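Local coordinates for MHP1 (Microbacterium liquefaciens, PDB 2JLN), which mediates sodium-dependent binding and uptake of 5-aryl-substituted hydantoins across the membrane, preferring the L isomers, at residues I227-K232 against L319-Y324; I88-A93 against V223-H228; T53-V58 against P205-S210; I47-M52 against M214-G219. One frame throughout, in Å; residues are numbered along the deposited sequence.

Interaction 1 of 4, residues I227-K232 against L319-Y324; sequences IHDIVK and LLSPAY
The ring of Y324 and the carboxylate of D229 are the flat groups here, their planes 54° apart. Neither side chain from 227-232 meets the ring squarely over a face or at an edge: D229 comes in obliquely, with CG 4.0 Å from Y324 CD1, and K232 obliquely at the hydroxyl end. D229 and Y324 run past each other in opposite directions, so their contact is lateral. On the carboxylate, S321 OG donates to D229 OD2 over 2.9 Å, meeting the anti side of that oxygen and standing 20° out of the carboxylate plane. D229 OD1 accepts from the backbone N of F90, which leaves the buried carboxylate gripped at both ends. CG of D229 lies anti to the carbonyl carbon (chi1 -57°), a setting that carries OD2 to the serine. K232 NZ gives a weak hydrogen bond of 3.3 Å to Y324 OH. A second bond from NZ, to T20 OG1, is also weak, and neither hydroxyl holds the ammonium group tightly. One apolar touch adds to this, I230 CG1 lying 4.2 Å from L320 CD1. S321 follows the probable substrate residue N318 by about one turn, their side chains about 8 Å apart, so the contact joins the end of transmembrane helix 6 to the helix bearing that residue, 314-329. Helix 336-349 backs this helix, F336 meeting the Y324 ring, while helix 104-137 reaches S321 through K110, and helix 81-86 packs on H228 and V231.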
loop_
_atom_site.group_PDB
_atom_site.type_symbol
_atom_site.label_atom_id
_atom_site.label_comp_id
_atom_site.label_asym_id
_atom_site.label_seq_id
_atom_site.Cartn_x
_atom_site.Cartn_y
_atom_site.Cartn_z
ATOM N N ILE A 227 1.150 4.037 -4.801
ATOM C CA ILE A 227 1.602 5.097 -3.903
ATOM C C ILE A 227 1.185 6.485 -4.373
ATOM O O ILE A 227 0.950 7.334 -3.538
ATOM C CB ILE A 227 3.127 5.130 -3.593
ATOM C CG1 ILE A 227 3.900 4.309 -4.593
ATOM C CG2 ILE A 227 3.412 4.684 -2.149
ATOM C CD1 ILE A 227 3.791 4.834 -5.942
ATOM N N HIS A 228 1.092 6.737 -5.675
ATOM C CA HIS A 228 0.666 8.056 -6.130
ATOM C C HIS A 228 -0.174 8.790 -5.080
ATOM O O HIS A 228 0.045 9.972 -4.790
ATOM C CB HIS A 228 -0.207 7.971 -7.368
ATOM C CG HIS A 228 0.429 7.291 -8.527
ATOM N ND1 HIS A 228 0.713 5.946 -8.534
ATOM C CD2 HIS A 228 0.779 7.760 -9.746
ATOM C CE1 HIS A 228 1.224 5.614 -9.706
ATOM N NE2 HIS A 228 1.276 6.697 -10.458
ATOM N N ASP A 229 -1.154 8.093 -4.520
ATOM C CA ASP A 229 -2.123 8.773 -3.680
ATOM C C ASP A 229 -1.521 9.363 -2.375
ATOM O O ASP A 229 -2.117 10.204 -1.727
ATOM C CB ASP A 229 -3.366 7.886 -3.494
ATOM C CG ASP A 229 -4.018 7.487 -4.859
ATOM O OD1 ASP A 229 -3.666 8.125 -5.883
ATOM O OD2 ASP A 229 -4.873 6.548 -4.934
ATOM N N ILE A 230 -0.306 8.966 -2.031
ATOM C CA ILE A 230 0.401 9.506 -0.869
ATOM C C ILE A 230 1.517 10.482 -1.269
ATOM O O ILE A 230 1.709 11.526 -0.674
ATOM C CB ILE A 230 1.073 8.373 -0.079
ATOM C CG1 ILE A 230 0.038 7.342 0.351
ATOM C CG2 ILE A 230 1.812 8.922 1.116
ATOM C CD1 ILE A 230 0.537 6.398 1.430
ATOM N N VAL A 231 2.237 10.116 -2.308
ATOM C CA VAL A 231 3.505 10.711 -2.643
ATOM C C VAL A 231 3.401 11.870 -3.645
ATOM O O VAL A 231 4.362 12.625 -3.832
ATOM C CB VAL A 231 4.409 9.594 -3.141
ATOM C CG1 VAL A 231 4.922 9.870 -4.529
ATOM C CG2 VAL A 231 5.483 9.336 -2.130
ATOM N N LYS A 232 2.233 12.017 -4.268
ATOM C CA LYS A 232 1.883 13.217 -5.027
ATOM C C LYS A 232 1.886 14.414 -4.103
ATOM O O LYS A 232 1.633 15.522 -4.534
ATOM C CB LYS A 232 0.463 13.102 -5.579
ATOM C CG LYS A 232 -0.570 13.240 -4.481
ATOM C CD LYS A 232 -1.987 13.132 -4.973
ATOM C CE LYS A 232 -2.966 13.505 -3.852
ATOM N NZ LYS A 232 -3.873 14.627 -4.253
ATOM N N LEU A 319 -8.066 3.230 2.341
ATOM C CA LEU A 319 -9.233 4.109 2.142
ATOM C C LEU A 319 -8.983 5.290 1.211
ATOM O O LEU A 319 -9.859 5.648 0.441
ATOM C CB LEU A 319 -9.767 4.622 3.477
ATOM C CG LEU A 319 -11.171 5.193 3.397
ATOM C CD1 LEU A 319 -12.157 4.091 3.041
ATOM C CD2 LEU A 319 -11.493 5.770 4.733
ATOM N N LEU A 320 -7.797 5.890 1.305
ATOM C CA LEU A 320 -7.352 6.934 0.382
ATOM C C LEU A 320 -7.616 6.598 -1.078
ATOM O O LEU A 320 -8.161 7.426 -1.800
ATOM C CB LEU A 320 -5.853 7.196 0.519
ATOM C CG LEU A 320 -5.382 8.212 1.543
ATOM C CD1 LEU A 320 -3.896 8.440 1.378
ATOM C CD2 LEU A 320 -6.164 9.505 1.349
ATOM N N SER A 321 -7.224 5.408 -1.527
ATOM C CA SER A 321 -7.282 5.137 -2.957
ATOM C C SER A 321 -8.653 4.854 -3.546
ATOM O O SER A 321 -8.872 5.124 -4.718
ATOM C CB SER A 321 -6.299 4.054 -3.365
ATOM O OG SER A 321 -4.984 4.446 -3.006
ATOM N N PRO A 322 -9.580 4.285 -2.777
ATOM C CA PRO A 322 -10.866 4.290 -3.482
ATOM C C PRO A 322 -11.542 5.683 -3.476
ATOM O O PRO A 322 -12.241 6.044 -4.442
ATOM C CB PRO A 322 -11.688 3.233 -2.719
ATOM C CG PRO A 322 -10.976 3.057 -1.430
ATOM C CD PRO A 322 -9.529 3.207 -1.785
ATOM N N ALA A 323 -11.331 6.455 -2.409
ATOM C CA ALA A 323 -11.789 7.838 -2.385
ATOM C C ALA A 323 -11.397 8.584 -3.679
ATOM O O ALA A 323 -12.267 9.052 -4.393
ATOM C CB ALA A 323 -11.288 8.571 -1.139
ATOM N N TYR A 324 -10.114 8.685 -4.002
ATOM C CA TYR A 324 -9.720 9.393 -5.218
ATOM C C TYR A 324 -10.243 8.781 -6.525
ATOM O O TYR A 324 -10.352 9.506 -7.537
ATOM C CB TYR A 324 -8.211 9.517 -5.339
ATOM C CG TYR A 324 -7.587 10.523 -4.431
ATOM C CD1 TYR A 324 -6.691 10.121 -3.465
ATOM C CD2 TYR A 324 -7.861 11.874 -4.550
ATOM C CE1 TYR A 324 -6.094 11.025 -2.623
ATOM C CE2 TYR A 324 -7.256 12.798 -3.717
ATOM C CZ TYR A 324 -6.374 12.356 -2.749
ATOM O OH TYR A 324 -5.739 13.204 -1.879
#

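Interaction 2 of 4, residues I88-A93 against V223-H228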
loop_
_atom_site.group_PDB
_atom_site.type_symbol
_atom_site.label_atom_id
_atom_site.label_comp_id
_atom_site.label_asym_id
_atom_site.label_seq_id
_atom_site.Cartn_x
_atom_site.Cartn_y
_atom_site.Cartn_z
ATOM N N ILE A 88 0.121 14.046 -9.529
ATOM C CA ILE A 88 -1.131 13.371 -9.917
ATOM C C ILE A 88 -1.545 12.103 -9.148
ATOM O O ILE A 88 -0.717 11.439 -8.545
ATOM C CB ILE A 88 -1.183 13.066 -11.448
ATOM C CG1 ILE A 88 0.024 12.263 -11.909
ATOM C CG2 ILE A 88 -1.287 14.344 -12.273
ATOM C CD1 ILE A 88 -0.076 11.826 -13.367
ATOM N N ASN A 89 -2.849 11.810 -9.189
ATOM C CA ASN A 89 -3.517 10.544 -8.770
ATOM C C ASN A 89 -2.968 9.288 -9.350
ATOM O O ASN A 89 -2.391 9.319 -10.437
ATOM C CB ASN A 89 -4.918 10.490 -9.396
ATOM C CG ASN A 89 -5.993 10.734 -8.432
ATOM O OD1 ASN A 89 -5.748 10.803 -7.240
ATOM N ND2 ASN A 89 -7.209 10.881 -8.931
ATOM N N PHE A 90 -3.289 8.168 -8.706
ATOM C CA PHE A 90 -3.209 6.846 -9.341
ATOM C C PHE A 90 -4.282 6.688 -10.445
ATOM O O PHE A 90 -3.973 6.416 -11.616
ATOM C CB PHE A 90 -3.373 5.743 -8.289
ATOM C CG PHE A 90 -3.504 4.364 -8.873
ATOM C CD1 PHE A 90 -4.742 3.730 -8.933
ATOM C CD2 PHE A 90 -2.399 3.701 -9.372
ATOM C CE1 PHE A 90 -4.875 2.476 -9.469
ATOM C CE2 PHE A 90 -2.524 2.441 -9.908
ATOM C CZ PHE A 90 -3.769 1.835 -9.950
ATOM N N THR A 91 -5.546 6.885 -10.074
ATOM C CA THR A 91 -6.644 6.671 -11.003
ATOM C C THR A 91 -6.499 7.505 -12.270
ATOM O O THR A 91 -6.748 7.013 -13.376
ATOM C CB THR A 91 -7.986 6.978 -10.348
ATOM O OG1 THR A 91 -8.111 6.223 -9.135
ATOM C CG2 THR A 91 -9.114 6.595 -11.269
ATOM N N VAL A 92 -6.104 8.770 -12.104
ATOM C CA VAL A 92 -5.826 9.670 -13.240
ATOM C C VAL A 92 -4.629 9.250 -14.119
ATOM O O VAL A 92 -4.717 9.290 -15.352
ATOM C CB VAL A 92 -5.612 11.123 -12.770
ATOM C CG1 VAL A 92 -4.818 11.911 -13.809
ATOM C CG2 VAL A 92 -6.939 11.777 -12.501
ATOM N N ALA A 93 -3.520 8.860 -13.479
ATOM C CA ALA A 93 -2.301 8.448 -14.190
ATOM C C ALA A 93 -2.477 7.193 -15.062
ATOM O O ALA A 93 -1.751 7.019 -16.043
ATOM C CB ALA A 93 -1.144 8.274 -13.225
ATOM N N VAL A 223 -0.115 -1.402 -2.252
ATOM C CA VAL A 223 0.385 -0.082 -1.870
ATOM C C VAL A 223 1.473 0.430 -2.821
ATOM O O VAL A 223 1.498 1.601 -3.157
ATOM C CB VAL A 223 0.930 -0.116 -0.443
ATOM C CG1 VAL A 223 2.074 0.851 -0.297
ATOM C CG2 VAL A 223 -0.179 0.167 0.529
ATOM N N VAL A 224 2.359 -0.455 -3.259
ATOM C CA VAL A 224 3.403 -0.097 -4.212
ATOM C C VAL A 224 2.869 0.228 -5.597
ATOM O O VAL A 224 3.374 1.112 -6.282
ATOM C CB VAL A 224 4.449 -1.217 -4.346
ATOM C CG1 VAL A 224 5.079 -1.209 -5.746
ATOM C CG2 VAL A 224 5.509 -1.064 -3.257
ATOM N N VAL A 225 1.844 -0.485 -6.014
ATOM C CA VAL A 225 1.246 -0.232 -7.311
ATOM C C VAL A 225 0.402 1.065 -7.353
ATOM O O VAL A 225 0.019 1.543 -8.427
ATOM C CB VAL A 225 0.489 -1.483 -7.782
ATOM C CG1 VAL A 225 -0.788 -1.147 -8.509
ATOM C CG2 VAL A 225 1.415 -2.322 -8.626
ATOM N N SER A 226 0.151 1.669 -6.195
ATOM C CA SER A 226 -0.585 2.934 -6.185
ATOM C C SER A 226 -0.146 3.969 -5.125
ATOM O O SER A 226 -0.992 4.728 -4.621
ATOM C CB SER A 226 -2.096 2.672 -6.077
ATOM O OG SER A 226 -2.446 2.171 -4.793
ATOM N N ILE A 227 1.150 4.037 -4.801
ATOM C CA ILE A 227 1.602 5.097 -3.903
ATOM C C ILE A 227 1.185 6.485 -4.373
ATOM O O ILE A 227 0.950 7.334 -3.538
ATOM C CB ILE A 227 3.127 5.130 -3.593
ATOM C CG1 ILE A 227 3.900 4.309 -4.593
ATOM C CG2 ILE A 227 3.412 4.684 -2.149
ATOM C CD1 ILE A 227 3.791 4.834 -5.942
ATOM N N HIS A 228 1.092 6.737 -5.675
ATOM C CA HIS A 228 0.666 8.056 -6.130
ATOM C C HIS A 228 -0.174 8.790 -5.080
ATOM O O HIS A 228 0.045 9.972 -4.790
ATOM C CB HIS A 228 -0.207 7.971 -7.368
ATOM C CG HIS A 228 0.429 7.291 -8.527
ATOM N ND1 HIS A 228 0.713 5.946 -8.534
ATOM C CD2 HIS A 228 0.779 7.760 -9.746
ATOM C CE1 HIS A 228 1.224 5.614 -9.706
ATOM N NE2 HIS A 228 1.276 6.697 -10.458
#
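F90 and H228 form an offset edge-to-face pair, the edge of F90 directed at the face of H228, with ring centroids 5.8 Å apart and planes at 68°. H228 ND1 lies near the plane of the phenyl ring, at its edge. The imidazole also has F90 CA over one face, 4.1 Å from its centroid, a CH-pi contact with the backbone of the helix start. S226 CB sits over a face of the F90 ring, 3.7 Å from the centroid and 22° off the normal, which makes a second CH-pi contact. At the rim, V225 CG1 lies 4.2 Å from F90 CE2. A93 CB approaches H228 NE2 at 4.0 Å, and I88 O lies by the imidazole edge. The F90 ring reaches this place because CG is anti to the backbone N (chi1 172°). Losing the imidazole to an alanine at H228 is likely to leave the F90 edge without its aromatic mate and to open a gap beside A93 CB. Further out, S226 OG is bonded to A222 O and K110 NZ, which probably helps hold its CB above the phenyl ring, and T91 OG1 pairs with T325 OG1. L373 and M377 of helix 371-384 also pack on F90. Since none of the direct contacts between 88-93 and 223-228 is a hydrogen bond, their fit depends on ring orientation and shape, with polar bonds acting from the second shell.

Interaction 3 of 4, residues T53-V58 against P205-S210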
loop_
_atom_site.group_PDB
_atom_site.type_symbol
_atom_site.label_atom_id
_atom_site.label_comp_id
_atom_site.label_asym_id
_atom_site.label_seq_id
_atom_site.Cartn_x
_atom_site.Cartn_y
_atom_site.Cartn_z
ATOM N N THR A 53 8.550 -19.653 10.309
ATOM C CA THR A 53 9.490 -20.362 11.190
ATOM C C THR A 53 9.368 -21.860 11.011
ATOM O O THR A 53 10.290 -22.605 11.316
ATOM C CB THR A 53 9.235 -20.100 12.671
ATOM O OG1 THR A 53 7.877 -20.428 12.967
ATOM C CG2 THR A 53 9.525 -18.653 13.044
ATOM N N SER A 54 8.211 -22.302 10.537
ATOM C CA SER A 54 8.042 -23.677 10.072
ATOM C C SER A 54 9.052 -24.109 9.005
ATOM O O SER A 54 9.455 -25.243 8.992
ATOM C CB SER A 54 6.626 -23.873 9.519
ATOM O OG SER A 54 6.568 -25.002 8.670
ATOM N N SER A 55 9.454 -23.222 8.101
ATOM C CA SER A 55 10.301 -23.623 6.972
ATOM C C SER A 55 11.765 -23.172 7.089
ATOM O O SER A 55 12.660 -23.752 6.467
ATOM C CB SER A 55 9.699 -23.125 5.651
ATOM O OG SER A 55 8.302 -23.393 5.566
ATOM N N PHE A 56 12.011 -22.127 7.871
ATOM C CA PHE A 56 13.364 -21.612 8.047
ATOM C C PHE A 56 13.505 -21.235 9.509
ATOM O O PHE A 56 12.507 -21.165 10.235
ATOM C CB PHE A 56 13.617 -20.377 7.168
ATOM C CG PHE A 56 13.125 -20.511 5.745
ATOM C CD1 PHE A 56 13.998 -20.787 4.718
ATOM C CD2 PHE A 56 11.788 -20.329 5.436
ATOM C CE1 PHE A 56 13.546 -20.899 3.411
ATOM C CE2 PHE A 56 11.327 -20.444 4.129
ATOM C CZ PHE A 56 12.212 -20.727 3.117
ATOM N N GLN A 57 14.727 -20.991 9.962
ATOM C CA GLN A 57 14.876 -20.543 11.330
ATOM C C GLN A 57 14.773 -19.003 11.496
ATOM O O GLN A 57 15.036 -18.244 10.565
ATOM C CB GLN A 57 16.140 -21.129 11.958
ATOM C CG GLN A 57 17.215 -21.436 10.968
ATOM C CD GLN A 57 18.431 -22.112 11.603
ATOM O OE1 GLN A 57 18.947 -21.674 12.641
ATOM N NE2 GLN A 57 18.903 -23.181 10.960
ATOM N N VAL A 58 14.372 -18.560 12.687
ATOM C CA VAL A 58 14.133 -17.153 12.960
ATOM C C VAL A 58 15.115 -16.178 12.307
ATOM O O VAL A 58 14.677 -15.232 11.666
ATOM C CB VAL A 58 14.014 -16.878 14.462
ATOM C CG1 VAL A 58 13.505 -15.482 14.699
ATOM C CG2 VAL A 58 13.053 -17.863 15.074
ATOM N N PRO A 205 11.942 -28.201 6.355
ATOM C CA PRO A 205 12.347 -27.459 5.154
ATOM C C PRO A 205 11.660 -28.009 3.915
ATOM O O PRO A 205 11.141 -29.130 3.988
ATOM C CB PRO A 205 13.859 -27.707 5.093
ATOM C CG PRO A 205 14.052 -28.948 5.907
ATOM C CD PRO A 205 13.118 -28.750 7.041
ATOM N N GLY A 206 11.655 -27.240 2.820
ATOM C CA GLY A 206 10.930 -27.594 1.601
ATOM C C GLY A 206 10.634 -26.395 0.697
ATOM O O GLY A 206 10.788 -26.451 -0.536
ATOM N N MET A 207 10.206 -25.300 1.324
ATOM C CA MET A 207 9.920 -24.047 0.647
ATOM C C MET A 207 11.214 -23.391 0.202
ATOM O O MET A 207 12.120 -23.198 1.015
ATOM C CB MET A 207 9.220 -23.117 1.628
ATOM C CG MET A 207 8.494 -21.971 0.984
ATOM S SD MET A 207 7.449 -21.107 2.168
ATOM C CE MET A 207 8.451 -19.664 2.534
ATOM N N PRO A 208 11.300 -23.016 -1.087
ATOM C CA PRO A 208 12.479 -22.276 -1.569
ATOM C C PRO A 208 12.594 -20.911 -0.874
ATOM O O PRO A 208 11.570 -20.265 -0.588
ATOM C CB PRO A 208 12.203 -22.069 -3.067
ATOM C CG PRO A 208 10.924 -22.812 -3.370
ATOM C CD PRO A 208 10.208 -23.055 -2.073
ATOM N N PHE A 209 13.818 -20.463 -0.614
ATOM C CA PHE A 209 14.002 -19.154 0.006
ATOM C C PHE A 209 13.493 -17.981 -0.845
ATOM O O PHE A 209 13.178 -16.918 -0.302
ATOM C CB PHE A 209 15.461 -18.928 0.349
ATOM C CG PHE A 209 15.704 -17.687 1.130
ATOM C CD1 PHE A 209 15.451 -17.656 2.490
ATOM C CD2 PHE A 209 16.193 -16.555 0.510
ATOM C CE1 PHE A 209 15.684 -16.517 3.223
ATOM C CE2 PHE A 209 16.436 -15.420 1.214
ATOM C CZ PHE A 209 16.181 -15.386 2.582
ATOM N N SER A 210 13.445 -18.170 -2.165
ATOM C CA SER A 210 12.941 -17.151 -3.087
ATOM C C SER A 210 11.435 -16.944 -2.889
ATOM O O SER A 210 10.915 -15.828 -2.995
ATOM C CB SER A 210 13.195 -17.585 -4.535
ATOM O OG SER A 210 12.170 -18.468 -4.998
#
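F56 and F209 make an offset edge-to-face aromatic pair that ties the loop between helices 44-52 and 58-79 to the start of helix 209-217, in a transporter of the APC clan. The edge of F209 is turned toward the face of F56, with centroids 5.8 Å apart and planes at 80°, nearly perpendicular. F56 CE1 lies close to the plane of the F209 ring, 3.9 Å from F209 CD1, which confirms that the edge of F209 does the touching. M207 comes from another quarter: its side chain crosses that of F56 at about a right angle and sets the methyl CE at the rim of the phenyl ring, in its plane, 3.4 Å from F56 CE2. The methionine reaches there with CG anti to its backbone N (chi1 -162°) and a chain that stays extended until it bends at the last torsion. Carbonyl oxygens also border the ring: P208 O lies at the edge of F56, near its plane, and M207 O stands obliquely to it. M207 CE, the F209 edge and two backbone carbonyls thus neighbour the F56 ring, and A212 of helix 209-217 touches it as well. Beyond the pair, F209 leans on V63 and A64, so it also meets helix 58-79. The site is a surface contact, with P205 exposed at its margin. S55 O lies 3.9 Å from P205 CA there, and further in S55 CB meets M207 CB at 4.1 Å.

Interaction 4 of 4, residues I47-M52 against M214-G219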
loop_
_atom_site.group_PDB
_atom_site.type_symbol
_atom_site.label_atom_id
_atom_site.label_comp_id
_atom_site.label_asym_id
_atom_site.label_seq_id
_atom_site.Cartn_x
_atom_site.Cartn_y
_atom_site.Cartn_z
ATOM N N ILE A 47 1.527 -12.663 11.515
ATOM C CA ILE A 47 1.117 -13.919 10.903
ATOM C C ILE A 47 2.149 -14.453 9.900
ATOM O O ILE A 47 2.563 -15.605 9.947
ATOM C CB ILE A 47 -0.256 -13.768 10.235
ATOM C CG1 ILE A 47 -1.313 -13.511 11.293
ATOM C CG2 ILE A 47 -0.607 -15.014 9.465
ATOM C CD1 ILE A 47 -2.609 -13.072 10.708
ATOM N N ALA A 48 2.578 -13.608 8.991
ATOM C CA ALA A 48 3.506 -14.047 7.976
ATOM C C ALA A 48 4.802 -14.587 8.565
ATOM O O ALA A 48 5.224 -15.664 8.217
ATOM C CB ALA A 48 3.796 -12.911 7.024
ATOM N N ALA A 49 5.438 -13.821 9.442
ATOM C CA ALA A 49 6.769 -14.142 9.937
ATOM C C ALA A 49 6.685 -15.288 10.914
ATOM O O ALA A 49 7.642 -16.041 11.056
ATOM C CB ALA A 49 7.397 -12.941 10.599
ATOM N N GLY A 50 5.540 -15.423 11.581
ATOM C CA GLY A 50 5.256 -16.574 12.432
ATOM C C GLY A 50 5.210 -17.917 11.707
ATOM O O GLY A 50 5.981 -18.834 12.014
ATOM N N GLN A 51 4.309 -18.040 10.739
ATOM C CA GLN A 51 4.261 -19.224 9.889
ATOM C C GLN A 51 5.548 -19.587 9.108
ATOM O O GLN A 51 5.776 -20.745 8.797
ATOM C CB GLN A 51 3.075 -19.107 8.965
ATOM C CG GLN A 51 1.801 -19.054 9.770
ATOM C CD GLN A 51 0.562 -18.991 8.897
ATOM O OE1 GLN A 51 -0.557 -19.241 9.370
ATOM N NE2 GLN A 51 0.752 -18.649 7.609
ATOM N N MET A 52 6.398 -18.619 8.803
ATOM C CA MET A 52 7.660 -18.910 8.131
ATOM C C MET A 52 8.646 -19.720 8.974
ATOM O O MET A 52 9.501 -20.384 8.408
ATOM C CB MET A 52 8.333 -17.617 7.691
ATOM C CG MET A 52 7.577 -16.888 6.613
ATOM S SD MET A 52 7.838 -17.656 5.010
ATOM C CE MET A 52 9.569 -17.243 4.831
ATOM N N MET A 214 9.149 -13.608 -1.655
ATOM C CA MET A 214 7.934 -13.267 -2.379
ATOM C C MET A 214 6.693 -13.233 -1.503
ATOM O O MET A 214 5.683 -12.696 -1.909
ATOM C CB MET A 214 7.712 -14.259 -3.524
ATOM C CG MET A 214 6.596 -13.889 -4.487
ATOM S SD MET A 214 6.939 -12.303 -5.276
ATOM C CE MET A 214 8.741 -12.344 -5.398
ATOM N N ILE A 215 6.738 -13.822 -0.316
ATOM C CA ILE A 215 5.562 -13.790 0.546
ATOM C C ILE A 215 5.524 -12.487 1.318
ATOM O O ILE A 215 4.453 -11.965 1.590
ATOM C CB ILE A 215 5.476 -15.009 1.483
ATOM C CG1 ILE A 215 4.967 -16.216 0.694
ATOM C CG2 ILE A 215 4.570 -14.740 2.697
ATOM C CD1 ILE A 215 5.560 -17.525 1.153
ATOM N N PHE A 216 6.683 -11.933 1.646
ATOM C CA PHE A 216 6.706 -10.623 2.298
ATOM C C PHE A 216 6.460 -9.434 1.345
ATOM O O PHE A 216 5.803 -8.463 1.727
ATOM C CB PHE A 216 8.006 -10.442 3.077
ATOM C CG PHE A 216 8.158 -11.404 4.223
ATOM C CD1 PHE A 216 9.087 -12.435 4.164
ATOM C CD2 PHE A 216 7.356 -11.286 5.351
ATOM C CE1 PHE A 216 9.208 -13.326 5.213
ATOM C CE2 PHE A 216 7.474 -12.176 6.405
ATOM C CZ PHE A 216 8.388 -13.196 6.339
ATOM N N VAL A 217 6.987 -9.503 0.121
ATOM C CA VAL A 217 6.781 -8.446 -0.864
ATOM C C VAL A 217 5.308 -8.413 -1.237
ATOM O O VAL A 217 4.725 -7.356 -1.457
ATOM C CB VAL A 217 7.637 -8.660 -2.131
ATOM C CG1 VAL A 217 7.296 -7.652 -3.176
ATOM C CG2 VAL A 217 9.086 -8.513 -1.804
ATOM N N GLY A 218 4.696 -9.581 -1.274
ATOM C CA GLY A 218 3.317 -9.676 -1.693
ATOM C C GLY A 218 2.390 -9.018 -0.712
ATOM O O GLY A 218 1.196 -8.960 -0.932
ATOM N N GLY A 219 2.928 -8.508 0.377
ATOM C CA GLY A 219 2.102 -7.778 1.320
ATOM C C GLY A 219 2.091 -6.286 1.033
ATOM O O GLY A 219 1.169 -5.579 1.404
#
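F216 turns its ring toward 47-52 with CG anti to the carbonyl carbon (chi1 -64°), while M52 folds back through two successive bends (chi2 -78°, chi3 -68°) to meet it from the opposite direction. M52 CG is 3.8 Å from F216 CZ, and the terminal methyl CE comes within 4.0 Å of F216 CE1. The sulfur has its SD 5.4 Å from the ring centroid, a Met-aromatic contact made obliquely to the ring. On the other flank of the ring tip, A48 CB lies 3.8 Å from F216 CE2, and the backbone N of A49 is at the ring edge, near its plane. These alanines are small enough for F216 to come up to the backbone of helix 44-52. A looser apolar touch, M52 SD to I215 CD1 at 4.5 Å, adds to the interface. Were F216 cut back to an alanine, the M52 sulfur would probably lose its aromatic partner and a gap would open against A48. A64 and I65 of helix 58-79 also pack on F216, and a bound mercury ion lies about 5 Å from its side chain. The segment 214-219 ends at G219, which probably belongs to the substrate site. Chemically the contact is apolar, with dispersion and the sulfur-ring approach in place of directional polar bonds, so at this point the two helices meet through close apolar fit.

The four contacts form two clusters. Interactions 1 and 2 touch, their centres 6 Å apart, and share I227 and H228; interactions 3 and 4 also touch, with centres 11 Å apart, both using helix 209-217. The centres of interactions 1 and 4 are 24 Å apart, as are those of interactions 2 and 4; the centres of interactions 1 and 3 are 35 Å apart. Along the chain, 47-52, 53-58 and 88-93 precede the run from 205 to 232, which supplies one segment to every contact, and 319-324 comes last. Helices 209-217, 221-224 and 228-231 thus carry a single broken path from the surface to the buried core. Its partners include the helix bearing the probable substrate residue N318.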